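Long-range contacts in protein (aminopeptidase) (Ochrobactrum anthropi, PDB 1B65), which probably releases N-terminal residues from L-peptides and hydrolyses D-alanine esters and amides, as a serine aminopeptidase with a variant Ntn hydrolase fold: residues G190-T195 with L354-I359; E177-G182 with A342-G347. All blocks are in the same frame, centred on the assembly; numbering follows the deposited sequence.

Interaction 1 (G190-T195 with L354-I359)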
loop_
_atom_site.group_PDB
_atom_site.type_symbol
_atom_site.label_atom_id
_atom_site.label_comp_id
_atom_site.label_asym_id
_atom_site.label_seq_id
_atom_site.Cartn_x
_atom_site.Cartn_y
_atom_site.Cartn_z
ATOM N N GLY A 190 -18.055 -14.250 -21.705
ATOM C CA GLY A 190 -19.057 -14.277 -22.784
ATOM C C GLY A 190 -20.076 -15.378 -22.597
ATOM O O GLY A 190 -21.012 -15.486 -23.413
ATOM N N PHE A 191 -19.941 -16.245 -21.607
ATOM C CA PHE A 191 -20.912 -17.289 -21.286
ATOM C C PHE A 191 -21.605 -16.940 -19.974
ATOM O O PHE A 191 -21.174 -16.023 -19.272
ATOM C CB PHE A 191 -20.229 -18.652 -21.091
ATOM C CG PHE A 191 -19.723 -19.287 -22.351
ATOM C CD1 PHE A 191 -20.607 -19.751 -23.322
ATOM C CD2 PHE A 191 -18.346 -19.419 -22.542
ATOM C CE1 PHE A 191 -20.092 -20.322 -24.482
ATOM C CE2 PHE A 191 -17.848 -20.012 -23.690
ATOM C CZ PHE A 191 -18.736 -20.457 -24.654
ATOM N N LYS A 192 -22.649 -17.677 -19.591
ATOM C CA LYS A 192 -23.310 -17.416 -18.335
ATOM C C LYS A 192 -22.291 -17.732 -17.223
ATOM O O LYS A 192 -21.647 -18.791 -17.227
ATOM C CB LYS A 192 -24.606 -18.227 -18.181
ATOM C CG LYS A 192 -25.377 -17.875 -16.905
ATOM C CD LYS A 192 -25.939 -16.442 -16.992
ATOM C CE LYS A 192 -26.700 -16.105 -15.710
ATOM N NZ LYS A 192 -25.770 -16.088 -14.527
ATOM N N GLY A 193 -22.236 -16.805 -16.260
ATOM C CA GLY A 193 -21.348 -17.030 -15.112
ATOM C C GLY A 193 -22.156 -17.141 -13.829
ATOM O O GLY A 193 -23.337 -17.544 -13.841
ATOM N N GLY A 194 -21.508 -16.830 -12.686
ATOM C CA GLY A 194 -22.229 -16.934 -11.422
ATOM C C GLY A 194 -21.342 -17.410 -10.273
ATOM O O GLY A 194 -20.138 -17.134 -10.228
ATOM N N THR A 195 -21.945 -18.195 -9.417
ATOM C CA THR A 195 -21.264 -18.653 -8.180
ATOM C C THR A 195 -20.518 -19.951 -8.390
ATOM O O THR A 195 -21.111 -20.905 -8.925
ATOM C CB THR A 195 -22.344 -18.788 -7.071
ATOM O OG1 THR A 195 -22.987 -17.481 -6.958
ATOM C CG2 THR A 195 -21.726 -19.225 -5.758
ATOM N N LEU A 354 -30.178 -9.264 -24.550
ATOM C CA LEU A 354 -29.316 -10.385 -24.854
ATOM C C LEU A 354 -29.929 -11.716 -24.381
ATOM O O LEU A 354 -30.724 -11.714 -23.458
ATOM C CB LEU A 354 -27.987 -10.357 -24.101
ATOM C CG LEU A 354 -27.407 -9.164 -23.379
ATOM C CD1 LEU A 354 -28.329 -8.654 -22.285
ATOM C CD2 LEU A 354 -26.060 -9.509 -22.753
ATOM N N LEU A 355 -29.314 -12.769 -24.893
ATOM C CA LEU A 355 -29.533 -14.122 -24.434
ATOM C C LEU A 355 -28.107 -14.581 -24.051
ATOM O O LEU A 355 -27.226 -14.629 -24.914
ATOM C CB LEU A 355 -30.058 -15.081 -25.502
ATOM C CG LEU A 355 -30.038 -16.579 -25.181
ATOM C CD1 LEU A 355 -30.955 -16.887 -24.007
ATOM C CD2 LEU A 355 -30.475 -17.386 -26.415
ATOM N N VAL A 356 -27.953 -14.903 -22.769
ATOM C CA VAL A 356 -26.607 -15.372 -22.392
ATOM C C VAL A 356 -26.671 -16.895 -22.242
ATOM O O VAL A 356 -27.446 -17.344 -21.399
ATOM C CB VAL A 356 -26.139 -14.706 -21.080
ATOM C CG1 VAL A 356 -24.808 -15.312 -20.665
ATOM C CG2 VAL A 356 -25.973 -13.208 -21.357
ATOM N N GLN A 357 -25.857 -17.574 -23.043
ATOM C CA GLN A 357 -25.847 -19.030 -22.955
ATOM C C GLN A 357 -24.796 -19.560 -21.974
ATOM O O GLN A 357 -23.677 -19.055 -21.916
ATOM C CB GLN A 357 -25.535 -19.610 -24.345
ATOM C CG GLN A 357 -26.506 -19.228 -25.461
ATOM C CD GLN A 357 -26.031 -19.633 -26.843
ATOM O OE1 GLN A 357 -25.675 -18.805 -27.702
ATOM N NE2 GLN A 357 -25.976 -20.941 -27.152
ATOM N N ALA A 358 -25.111 -20.673 -21.319
ATOM C CA ALA A 358 -24.146 -21.415 -20.518
ATOM C C ALA A 358 -23.270 -22.223 -21.461
ATOM O O ALA A 358 -23.710 -22.600 -22.579
ATOM C CB ALA A 358 -24.928 -22.339 -19.567
ATOM N N ILE A 359 -21.992 -22.425 -21.172
ATOM C CA ILE A 359 -21.103 -23.174 -22.035
ATOM C C ILE A 359 -21.665 -24.600 -22.182
ATOM O O ILE A 359 -22.171 -25.215 -21.232
ATOM C CB ILE A 359 -19.648 -23.207 -21.534
ATOM C CG1 ILE A 359 -18.724 -23.830 -22.571
ATOM C CG2 ILE A 359 -19.625 -23.947 -20.197
ATOM C CD1 ILE A 359 -17.234 -23.526 -22.277
HETATM O O HOH W 1 -23.684 -16.094 -24.363
HETATM O O HOH W 2 -21.395 -21.183 -18.636
#
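I359 lies over one face of the F191 ring: its CB sits 3.9 Å from the ring centroid and only 6° off the ring normal, which defines a CH-pi contact. With CG1 anti to the backbone N (chi1 -172°), the I359 chain runs on across the ring until CD1 comes 3.8 Å from F191 CE2. At the edge of the same ring, in its plane, lies the carbonyl oxygen of Q357, 3.4 Å from F191 CD1. Q357 O accepts the one direct backbone bond, from K192 N at 2.9 Å. V356 CG1 lies over the F191-K192 peptide, 3.4 Å from K192 N. Two waters extend the pairing, one joining G190 O to Q357 N, the other K192 O to I359 N.

Beyond this shell, R222 makes a cation-pi contact with F191 and a hydrogen bond to G190 O, while M340 of helix 322-342 also packs on the ring. The lysine chain bends away at chi2 and chi4, and its NZ is held by the carbonyls of G193, T184 and M186. K192, in strand 191-192, thus addresses the residues on either side of A358 with the connectivity of a parallel beta ladder, water replacing one direct bond; yet the chains run steeply across each other, and 357-359, between strand 355-356 and helix 361-370, is not regular strand.

Interaction 2 (E177-G182 with A342-G347)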
loop_
_atom_site.group_PDB
_atom_site.type_symbol
_atom_site.label_atom_id
_atom_site.label_comp_id
_atom_site.label_asym_id
_atom_site.label_seq_id
_atom_site.Cartn_x
_atom_site.Cartn_y
_atom_site.Cartn_z
ATOM N N GLU A 177 -24.303 -23.930 -6.909
ATOM C CA GLU A 177 -23.462 -23.148 -7.801
ATOM C C GLU A 177 -24.239 -22.652 -9.016
ATOM O O GLU A 177 -25.354 -23.119 -9.334
ATOM C CB GLU A 177 -22.248 -23.936 -8.348
ATOM C CG GLU A 177 -21.320 -24.381 -7.205
ATOM C CD GLU A 177 -20.240 -25.300 -7.737
ATOM O OE1 GLU A 177 -20.610 -26.360 -8.317
ATOM O OE2 GLU A 177 -19.046 -25.024 -7.646
ATOM N N GLY A 178 -23.635 -21.696 -9.717
ATOM C CA GLY A 178 -24.272 -21.285 -10.996
ATOM C C GLY A 178 -25.085 -20.011 -10.793
ATOM O O GLY A 178 -24.622 -19.036 -10.190
ATOM N N ASN A 179 -26.362 -20.084 -11.231
ATOM C CA ASN A 179 -27.221 -18.912 -11.135
ATOM C C ASN A 179 -27.836 -18.809 -9.758
ATOM O O ASN A 179 -29.050 -19.049 -9.621
ATOM C CB ASN A 179 -28.337 -18.902 -12.194
ATOM C CG ASN A 179 -27.819 -19.029 -13.606
ATOM O OD1 ASN A 179 -26.664 -18.872 -13.875
ATOM N ND2 ASN A 179 -28.727 -19.372 -14.535
ATOM N N CYS A 180 -27.044 -18.441 -8.736
ATOM C CA CYS A 180 -27.622 -18.356 -7.404
ATOM C C CYS A 180 -26.936 -17.268 -6.580
ATOM O O CYS A 180 -25.768 -16.976 -6.835
ATOM C CB CYS A 180 -27.501 -19.700 -6.666
ATOM S SG CYS A 180 -25.799 -20.321 -6.516
ATOM N N GLY A 181 -27.710 -16.717 -5.664
ATOM C CA GLY A 181 -27.137 -15.689 -4.773
ATOM C C GLY A 181 -26.709 -14.500 -5.608
ATOM O O GLY A 181 -27.356 -14.059 -6.574
ATOM N N GLY A 182 -25.608 -13.859 -5.142
ATOM C CA GLY A 182 -25.052 -12.714 -5.865
ATOM C C GLY A 182 -24.692 -13.051 -7.301
ATOM O O GLY A 182 -24.545 -12.186 -8.163
ATOM N N ALA A 342 -21.994 -25.033 -13.843
ATOM C CA ALA A 342 -23.231 -25.042 -13.111
ATOM C C ALA A 342 -24.252 -24.051 -13.675
ATOM O O ALA A 342 -25.443 -24.215 -13.348
ATOM C CB ALA A 342 -23.014 -24.669 -11.631
ATOM N N ALA A 343 -23.810 -23.016 -14.381
ATOM C CA ALA A 343 -24.717 -21.982 -14.880
ATOM C C ALA A 343 -25.692 -22.494 -15.941
ATOM O O ALA A 343 -25.451 -23.492 -16.616
ATOM C CB ALA A 343 -23.953 -20.804 -15.508
ATOM N N GLU A 344 -26.825 -21.814 -16.058
ATOM C CA GLU A 344 -27.837 -22.092 -17.070
ATOM C C GLU A 344 -28.116 -20.840 -17.899
ATOM O O GLU A 344 -28.012 -19.713 -17.389
ATOM C CB GLU A 344 -29.159 -22.487 -16.382
ATOM C CG GLU A 344 -28.975 -23.764 -15.553
ATOM C CD GLU A 344 -30.068 -23.918 -14.510
ATOM O OE1 GLU A 344 -30.173 -23.048 -13.601
ATOM O OE2 GLU A 344 -30.817 -24.912 -14.596
ATOM N N ASP A 345 -28.606 -21.051 -19.132
ATOM C CA ASP A 345 -28.931 -19.920 -19.992
ATOM C C ASP A 345 -29.846 -18.954 -19.279
ATOM O O ASP A 345 -30.725 -19.378 -18.520
ATOM C CB ASP A 345 -29.655 -20.390 -21.262
ATOM C CG ASP A 345 -28.744 -21.113 -22.212
ATOM O OD1 ASP A 345 -27.712 -21.692 -21.840
ATOM O OD2 ASP A 345 -29.101 -21.083 -23.435
ATOM N N MET A 346 -29.737 -17.676 -19.649
ATOM C CA MET A 346 -30.599 -16.681 -19.004
ATOM C C MET A 346 -30.844 -15.548 -19.981
ATOM O O MET A 346 -29.945 -15.230 -20.755
ATOM C CB MET A 346 -29.901 -16.160 -17.717
ATOM C CG MET A 346 -30.818 -15.125 -17.011
ATOM S SD MET A 346 -30.058 -14.669 -15.439
ATOM C CE MET A 346 -30.419 -16.086 -14.426
ATOM N N GLY A 347 -32.044 -14.996 -20.010
ATOM C CA GLY A 347 -32.280 -13.883 -20.939
ATOM C C GLY A 347 -33.068 -14.365 -22.159
ATOM O O GLY A 347 -33.749 -15.412 -22.112
HETATM O O HOH W 3 -27.434 -22.352 -12.475
HETATM O O HOH W 4 -31.408 -20.351 -13.824
#
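The C-terminal end of helix 322-342 and the link from it to strand 346-347 meet here a loop centred on an inverse gamma turn at N179, closed by C180 N to G178 O at 2.9 Å. The N179 amide carries the contact. N179 ND2 gives a nearly straight hydrogen bond to E344 O (3.0 Å, 176° at the hydrogen), and the acceptor lies in the amide plane, although the donor is tilted 29° from the plane of the carbonyl. A water 2.9 Å from N179 ND2 accepts a second bond and passes it to E344 OE1, while N179 OD1 accepts from K192 NZ. Partners on both ends of the amide thus fix its rotation and support the assignment of its O and N.

The turn's backbone is tied in as well: a water accepts from N179 N and donates to both A342 O and E344 OE1, so one carboxylate oxygen serves two waters. K9 also donates to A342 O. At the other end, E177 turns its carboxylate away, to a salt bridge with R11 and a bond from T197 N. G178 brings its CA to 3.8 Å from A343 N; no side chain intervenes. The M346 methyl CE, its chain bent at chi3 (-76°), packs against the N179 amide, 3.7 Å from N179 ND2. Apolar contact completes the interface, where A342 CB meets E177 CB at 3.4 Å.

In the fold
Interactions 1 and 2, with centres about 8 Å apart, alternate along the chain and pair the same two regions, residues 177-195 and 342-359. Strands 346-347 and 355-356 are antiparallel neighbours, tied by M346 to V356. T195 O and OG1 meet G178 N and C180 O respectively, joining segments 190-195 and 177-182. A lysine-to-amide bond crosses between the contacts, and D345 joins them again by accepting from A358 N. Both are largely buried, but interaction 2 opens to the surface at E344 and D345, interaction 1 less so, at Q357 and A358. Chemistry differs accordingly: an aromatic face and backbone pairing dominate interaction 1, whereas a side-chain amide and a water-linked carboxylate dominate interaction 2.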